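Local coordinates for putative fimbriae assembly chaperone (Salmonella typhimurium, PDB 2CO7), which probably holds fimbrial subunits in a folded, assembly-competent state in the periplasm, as other chaperones of the pilus family do, at residues Val44-Lys49 and Pro64-Glu69; Lys10-Lys15 and Ile97-Pro102. All coordinates share one frame; numbering follows the deposited sequence.

Overall arrangement
Both contacts belong to the immunoglobulin-like PapD N-terminal domain, and their centres lie about 12 Å apart. Interaction 1 pairs strands 42-50 and 59-68, neighbours in one sheet; interaction 2 sets strand 10-16, outermost within this chain, against strand 91-100 across the domain core. The two meet because strand 91-100 runs beside strand 42-50: Gln45 O lies 2.8 Å from Lys98 N, a probable hydrogen bond, and Val44 CG1 packs 3.6 Å from Ile97 CG2. Val44 and Ile97 thus carry the apolar packing from one contact into the other. Interaction 2 also borders another protein chain, whose strand pairs with residues 10-13 and prolongs the sheet.

Interaction 1: Val44-Lys49 and Pro64-Glu69; sequences VQSSVK and PLFRLE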
loop_
_atom_site.group_PDB
_atom_site.type_symbol
_atom_site.label_atom_id
_atom_site.label_comp_id
_atom_site.label_asym_id
_atom_site.label_seq_id
_atom_site.Cartn_x
_atom_site.Cartn_y
_atom_site.Cartn_z
ATOM N N VAL B 44 -9.679 5.914 -13.851
ATOM C CA VAL B 44 -8.464 6.032 -13.057
ATOM C C VAL B 44 -8.289 7.468 -12.557
ATOM O O VAL B 44 -8.565 8.413 -13.288
ATOM C CB VAL B 44 -7.215 5.566 -13.830
ATOM C CG1 VAL B 44 -5.987 5.538 -12.914
ATOM C CG2 VAL B 44 -7.405 4.167 -14.377
ATOM N N GLN B 45 -7.855 7.599 -11.308
ATOM C CA GLN B 45 -7.499 8.872 -10.729
ATOM C C GLN B 45 -6.086 8.742 -10.178
ATOM O O GLN B 45 -5.760 7.771 -9.488
ATOM C CB GLN B 45 -8.479 9.223 -9.622
ATOM C CG GLN B 45 -8.148 10.487 -8.851
ATOM C CD GLN B 45 -8.643 10.402 -7.436
ATOM O OE1 GLN B 45 -9.849 10.425 -7.175
ATOM N NE2 GLN B 45 -7.717 10.273 -6.510
ATOM N N SER B 46 -5.240 9.711 -10.491
ATOM C CA SER B 46 -3.918 9.730 -9.897
ATOM C C SER B 46 -3.762 10.972 -9.053
ATOM O O SER B 46 -4.246 12.082 -9.417
ATOM C CB SER B 46 -2.830 9.674 -10.957
ATOM O OG SER B 46 -3.126 8.721 -11.949
ATOM N N SER B 47 -3.119 10.782 -7.901
ATOM C CA SER B 47 -2.845 11.859 -6.955
ATOM C C SER B 47 -1.439 11.687 -6.348
ATOM O O SER B 47 -0.897 10.606 -6.387
ATOM C CB SER B 47 -3.907 11.831 -5.833
ATOM O OG SER B 47 -3.917 10.536 -5.220
ATOM N N VAL B 48 -0.837 12.766 -5.849
ATOM C CA VAL B 48 0.416 12.680 -5.039
ATOM C C VAL B 48 0.135 13.174 -3.620
ATOM O O VAL B 48 -0.484 14.227 -3.444
ATOM C CB VAL B 48 1.581 13.490 -5.675
ATOM C CG1 VAL B 48 2.861 13.328 -4.863
ATOM C CG2 VAL B 48 1.856 12.985 -7.096
ATOM N N LYS B 49 0.547 12.412 -2.611
ATOM C CA LYS B 49 0.368 12.847 -1.207
ATOM C C LYS B 49 1.748 12.948 -0.570
ATOM O O LYS B 49 2.711 12.326 -1.044
ATOM C CB LYS B 49 -0.475 11.850 -0.415
ATOM C CG LYS B 49 -1.857 11.551 -1.028
ATOM C CD LYS B 49 -2.609 12.822 -1.199
ATOM C CE LYS B 49 -3.085 13.404 0.067
ATOM N NZ LYS B 49 -4.333 14.208 -0.151
ATOM N N PRO B 64 -4.697 13.706 -14.290
ATOM C CA PRO B 64 -5.181 13.317 -12.949
ATOM C C PRO B 64 -6.407 12.398 -12.989
ATOM O O PRO B 64 -6.601 11.617 -12.054
ATOM C CB PRO B 64 -5.570 14.642 -12.303
ATOM C CG PRO B 64 -5.807 15.555 -13.435
ATOM C CD PRO B 64 -4.998 15.115 -14.591
ATOM N N LEU B 65 -7.155 12.467 -14.093
ATOM C CA LEU B 65 -8.395 11.739 -14.272
ATOM C C LEU B 65 -8.446 11.195 -15.711
ATOM O O LEU B 65 -8.350 11.972 -16.672
ATOM C CB LEU B 65 -9.543 12.713 -14.048
ATOM C CG LEU B 65 -10.602 12.339 -13.033
ATOM C CD1 LEU B 65 -11.217 11.037 -13.408
ATOM C CD2 LEU B 65 -9.912 12.231 -11.671
ATOM N N PHE B 66 -8.582 9.882 -15.875
ATOM C CA PHE B 66 -8.635 9.327 -17.241
ATOM C C PHE B 66 -9.367 7.991 -17.251
ATOM O O PHE B 66 -9.631 7.412 -16.196
ATOM C CB PHE B 66 -7.209 9.168 -17.817
ATOM C CG PHE B 66 -6.262 8.344 -16.946
ATOM C CD1 PHE B 66 -5.903 7.054 -17.334
ATOM C CD2 PHE B 66 -5.677 8.879 -15.787
ATOM C CE1 PHE B 66 -5.016 6.285 -16.590
ATOM C CE2 PHE B 66 -4.775 8.116 -15.010
ATOM C CZ PHE B 66 -4.434 6.817 -15.425
ATOM N N ARG B 67 -9.698 7.521 -18.442
ATOM C CA ARG B 67 -10.375 6.258 -18.609
ATOM C C ARG B 67 -9.390 5.388 -19.370
ATOM O O ARG B 67 -8.781 5.837 -20.347
ATOM C CB ARG B 67 -11.664 6.485 -19.401
ATOM C CG ARG B 67 -12.616 5.298 -19.497
ATOM C CD ARG B 67 -13.942 5.879 -20.001
ATOM N NE ARG B 67 -15.020 4.907 -20.164
ATOM C CZ ARG B 67 -15.277 4.247 -21.289
ATOM N NH1 ARG B 67 -14.495 4.403 -22.347
ATOM N NH2 ARG B 67 -16.298 3.405 -21.344
ATOM N N LEU B 68 -9.242 4.144 -18.934
ATOM C CA LEU B 68 -8.493 3.140 -19.702
ATOM C C LEU B 68 -9.420 2.136 -20.356
ATOM O O LEU B 68 -10.291 1.587 -19.695
ATOM C CB LEU B 68 -7.489 2.426 -18.812
ATOM C CG LEU B 68 -6.300 3.283 -18.354
ATOM C CD1 LEU B 68 -5.469 2.412 -17.418
ATOM C CD2 LEU B 68 -5.484 3.810 -19.539
ATOM N N GLU B 69 -9.250 1.913 -21.669
ATOM C CA GLU B 69 -9.968 0.846 -22.345
ATOM C C GLU B 69 -9.424 -0.498 -21.857
ATOM O O GLU B 69 -8.366 -0.548 -21.204
ATOM C CB GLU B 69 -9.808 0.950 -23.875
ATOM C CG GLU B 69 -10.347 2.245 -24.499
ATOM C CD GLU B 69 -11.840 2.466 -24.225
ATOM O OE1 GLU B 69 -12.651 2.225 -25.127
ATOM O OE2 GLU B 69 -12.206 2.880 -23.098
#
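The backbone N of Val44 gives its hydrogen to Phe66 O at 2.8 Å, with the donor nearly on the line of the carbonyl bond. Val44 O accepts the return bond from Phe66 N, which makes the two residues an antiparallel hydrogen-bonded pair. One step along, Gln45 and Leu65 form a non-hydrogen-bonded pair, and then Ser46 N reaches Pro64 O. That bond is also 2.8 Å, but its donor stands 28° out of the carbonyl plane. The same Pro64 O receives a CA-H...O contact from Gln45, so the carbonyl has two partners.

Above this ladder Val44 and Phe66 point to the same face of the sheet. The first torsion of Phe66, 55°, sets CG between the backbone N and the carbonyl carbon and swings the ring back over Val44, whose CB lies 3.6 Å from the ring centroid in a CH-pi contact. Branched at CB, Val44 presses CG1 against Phe66 CZ at 3.2 Å, a tight approach, while CG2 meets Leu68 CD1. In one of its two conformers, the small Ser46 side chain brings OG to the ring's edge, 3.5 Å from Phe66 CE2, a contact that is doubtful for the other. On the other face Gln45 CG touches Leu65 CD2, before the amide leads away. Leu76 of strand 73-80 also touches Phe66 and Ser46. Pairing here is carried by main-chain bonds and so depends little on side-chain identity, whereas on the face of Val44 and Phe66 the fit comes mainly from apolar packing, with no salt bridge between the two segments.

Interaction 2: Lys10-Lys15 and Ile97-Pro102; sequences KLFSVK and IKAVPP
Phe12 is the large bump of strand 10-16, and its ring fits into a hollow shaped by Ala99 near the end of strand 91-100 and by Pro101 just beyond it. With CG anti to the backbone N (chi1 -159°), the ring reaches across the gap between two backbones whose nearest CA atoms, those of Val14 and Ala99, are 6.8 Å apart. The pyrrolidine of Pro101 lies over one face of the ring: its CG sits 4.0 Å from the Phe12 centroid, 15° off the ring normal, a CH-pi contact displaced toward the rim. Pro101 CB closes on Phe12 CE1 at 3.6 Å. The compact, rigid pyrrolidine offers its CB, CG and CD to the aromatic ring, which is why proline suits this place. At the ring's edge, near its plane, Ala99 O comes within 3.4 Å of Phe12 CE2. Ala99 CB makes a separate apolar contact with Phe12 CE2 at 3.8 Å. The single methyl of Ala99 is short enough to admit both the phenyl ring and Val14.

Here the two layers of the immunoglobulin-like domain face each other, with Leu120 and Ile122 of strand 116-131 and Ile42 also packing on Phe12. The outward-pointing residues of strand 10-16 look toward another protein chain, with which residues 10-13 form an antiparallel beta ladder; Ser13 OG is hydrogen-bonded to that chain's backbone.

Farther along, Val14 makes a smaller bump. Its CB rests against Ala99 CB, and its CG2 meets Ile97 CG2 at 4.0 Å, the two branched side chains crossing at a slant. At the opposite end Lys10 bends at its second torsion, 63°, and brings NZ to 3.9 Å from Pro101 CB, while the ammonium group is hydrogen-bonded to Tyr40 OH.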
loop_
_atom_site.group_PDB
_atom_site.type_symbol
_atom_site.label_atom_id
_atom_site.label_comp_id
_atom_site.label_asym_id
_atom_site.label_seq_id
_atom_site.Cartn_x
_atom_site.Cartn_y
_atom_site.Cartn_z
ATOM N N LYS B 10 -15.529 -11.729 -8.162
ATOM C CA LYS B 10 -15.056 -10.469 -8.719
ATOM C C LYS B 10 -13.550 -10.378 -8.558
ATOM O O LYS B 10 -13.025 -10.463 -7.439
ATOM C CB LYS B 10 -15.698 -9.261 -8.025
ATOM C CG LYS B 10 -15.198 -7.893 -8.550
ATOM C CD LYS B 10 -15.540 -7.682 -10.033
ATOM C CE LYS B 10 -14.798 -6.489 -10.679
ATOM N NZ LYS B 10 -15.640 -5.900 -11.808
ATOM N N LEU B 11 -12.871 -10.217 -9.686
ATOM C CA LEU B 11 -11.436 -10.043 -9.717
ATOM C C LEU B 11 -11.155 -8.634 -10.177
ATOM O O LEU B 11 -11.852 -8.104 -11.055
ATOM C CB LEU B 11 -10.761 -11.000 -10.703
ATOM C CG LEU B 11 -11.012 -12.504 -10.587
ATOM C CD1 LEU B 11 -10.132 -13.211 -11.589
ATOM C CD2 LEU B 11 -10.695 -12.966 -9.161
ATOM N N PHE B 12 -10.128 -8.037 -9.600
ATOM C CA PHE B 12 -9.763 -6.675 -10.001
ATOM C C PHE B 12 -8.316 -6.373 -9.724
ATOM O O PHE B 12 -7.791 -6.744 -8.667
ATOM C CB PHE B 12 -10.697 -5.638 -9.356
ATOM C CG PHE B 12 -10.714 -4.319 -10.079
ATOM C CD1 PHE B 12 -11.159 -4.254 -11.395
ATOM C CD2 PHE B 12 -10.291 -3.154 -9.442
ATOM C CE1 PHE B 12 -11.178 -3.055 -12.084
ATOM C CE2 PHE B 12 -10.294 -1.932 -10.139
ATOM C CZ PHE B 12 -10.746 -1.906 -11.461
ATOM N N SER B 13 -7.660 -5.709 -10.693
ATOM C CA SER B 13 -6.241 -5.404 -10.600
ATOM C C SER B 13 -5.914 -4.102 -11.363
ATOM O O SER B 13 -6.663 -3.689 -12.233
ATOM C CB SER B 13 -5.395 -6.553 -11.189
ATOM O OG SER B 13 -4.009 -6.240 -11.050
ATOM N N VAL B 14 -4.812 -3.454 -11.005
ATOM C CA VAL B 14 -4.249 -2.351 -11.803
ATOM C C VAL B 14 -2.746 -2.601 -11.886
ATOM O O VAL B 14 -2.158 -3.131 -10.934
ATOM C CB VAL B 14 -4.606 -0.930 -11.232
ATOM C CG1 VAL B 14 -3.892 -0.642 -9.879
ATOM C CG2 VAL B 14 -4.276 0.156 -12.233
ATOM N N LYS B 15 -2.108 -2.250 -13.016
ATOM C CA LYS B 15 -0.682 -2.532 -13.168
ATOM C C LYS B 15 0.066 -1.221 -13.205
ATOM O O LYS B 15 -0.306 -0.351 -13.975
ATOM C CB LYS B 15 -0.456 -3.283 -14.500
ATOM C CG LYS B 15 1.028 -3.569 -14.841
ATOM C CD LYS B 15 1.115 -4.227 -16.245
ATOM C CE LYS B 15 2.530 -4.348 -16.750
ATOM N NZ LYS B 15 2.559 -4.926 -18.124
ATOM N N ILE B 97 -2.690 5.540 -7.460
ATOM C CA ILE B 97 -3.506 5.299 -8.638
ATOM C C ILE B 97 -4.747 4.616 -8.118
ATOM O O ILE B 97 -4.633 3.510 -7.576
ATOM C CB ILE B 97 -2.771 4.300 -9.598
ATOM C CG1 ILE B 97 -1.433 4.853 -10.101
ATOM C CG2 ILE B 97 -3.678 3.829 -10.756
ATOM C CD1 ILE B 97 -1.480 6.241 -10.585
ATOM N N LYS B 98 -5.893 5.290 -8.234
ATOM C CA LYS B 98 -7.194 4.719 -7.860
ATOM C C LYS B 98 -7.877 4.205 -9.116
ATOM O O LYS B 98 -8.046 4.963 -10.093
ATOM C CB LYS B 98 -8.112 5.772 -7.227
ATOM C CG LYS B 98 -9.476 5.190 -6.775
ATOM C CD LYS B 98 -10.458 6.261 -6.272
ATOM C CE LYS B 98 -9.872 7.054 -5.102
ATOM N NZ LYS B 98 -9.803 6.185 -3.878
ATOM N N ALA B 99 -8.294 2.940 -9.070
ATOM C CA ALA B 99 -8.912 2.297 -10.243
ATOM C C ALA B 99 -10.298 1.830 -9.831
ATOM O O ALA B 99 -10.483 1.213 -8.779
ATOM C CB ALA B 99 -8.061 1.140 -10.757
ATOM N N VAL B 100 -11.260 2.135 -10.688
ATOM C CA VAL B 100 -12.675 1.942 -10.400
ATOM C C VAL B 100 -13.346 1.255 -11.606
ATOM O O VAL B 100 -13.348 1.808 -12.708
ATOM C CB VAL B 100 -13.338 3.313 -10.076
ATOM C CG1 VAL B 100 -14.804 3.178 -9.913
ATOM C CG2 VAL B 100 -12.689 3.928 -8.804
ATOM N N PRO B 101 -13.936 0.059 -11.381
ATOM C CA PRO B 101 -14.603 -0.682 -12.438
ATOM C C PRO B 101 -16.033 -0.193 -12.652
ATOM O O PRO B 101 -16.576 0.464 -11.773
ATOM C CB PRO B 101 -14.627 -2.120 -11.914
ATOM C CG PRO B 101 -14.608 -1.999 -10.407
ATOM C CD PRO B 101 -13.970 -0.645 -10.073
ATOM N N PRO B 102 -16.646 -0.539 -13.787
ATOM C CA PRO B 102 -18.050 -0.167 -13.985
ATOM C C PRO B 102 -18.946 -0.921 -13.005
ATOM O O PRO B 102 -18.542 -1.971 -12.522
ATOM C CB PRO B 102 -18.353 -0.606 -15.424
ATOM C CG PRO B 102 -17.165 -1.258 -15.957
ATOM C CD PRO B 102 -16.083 -1.295 -14.926
#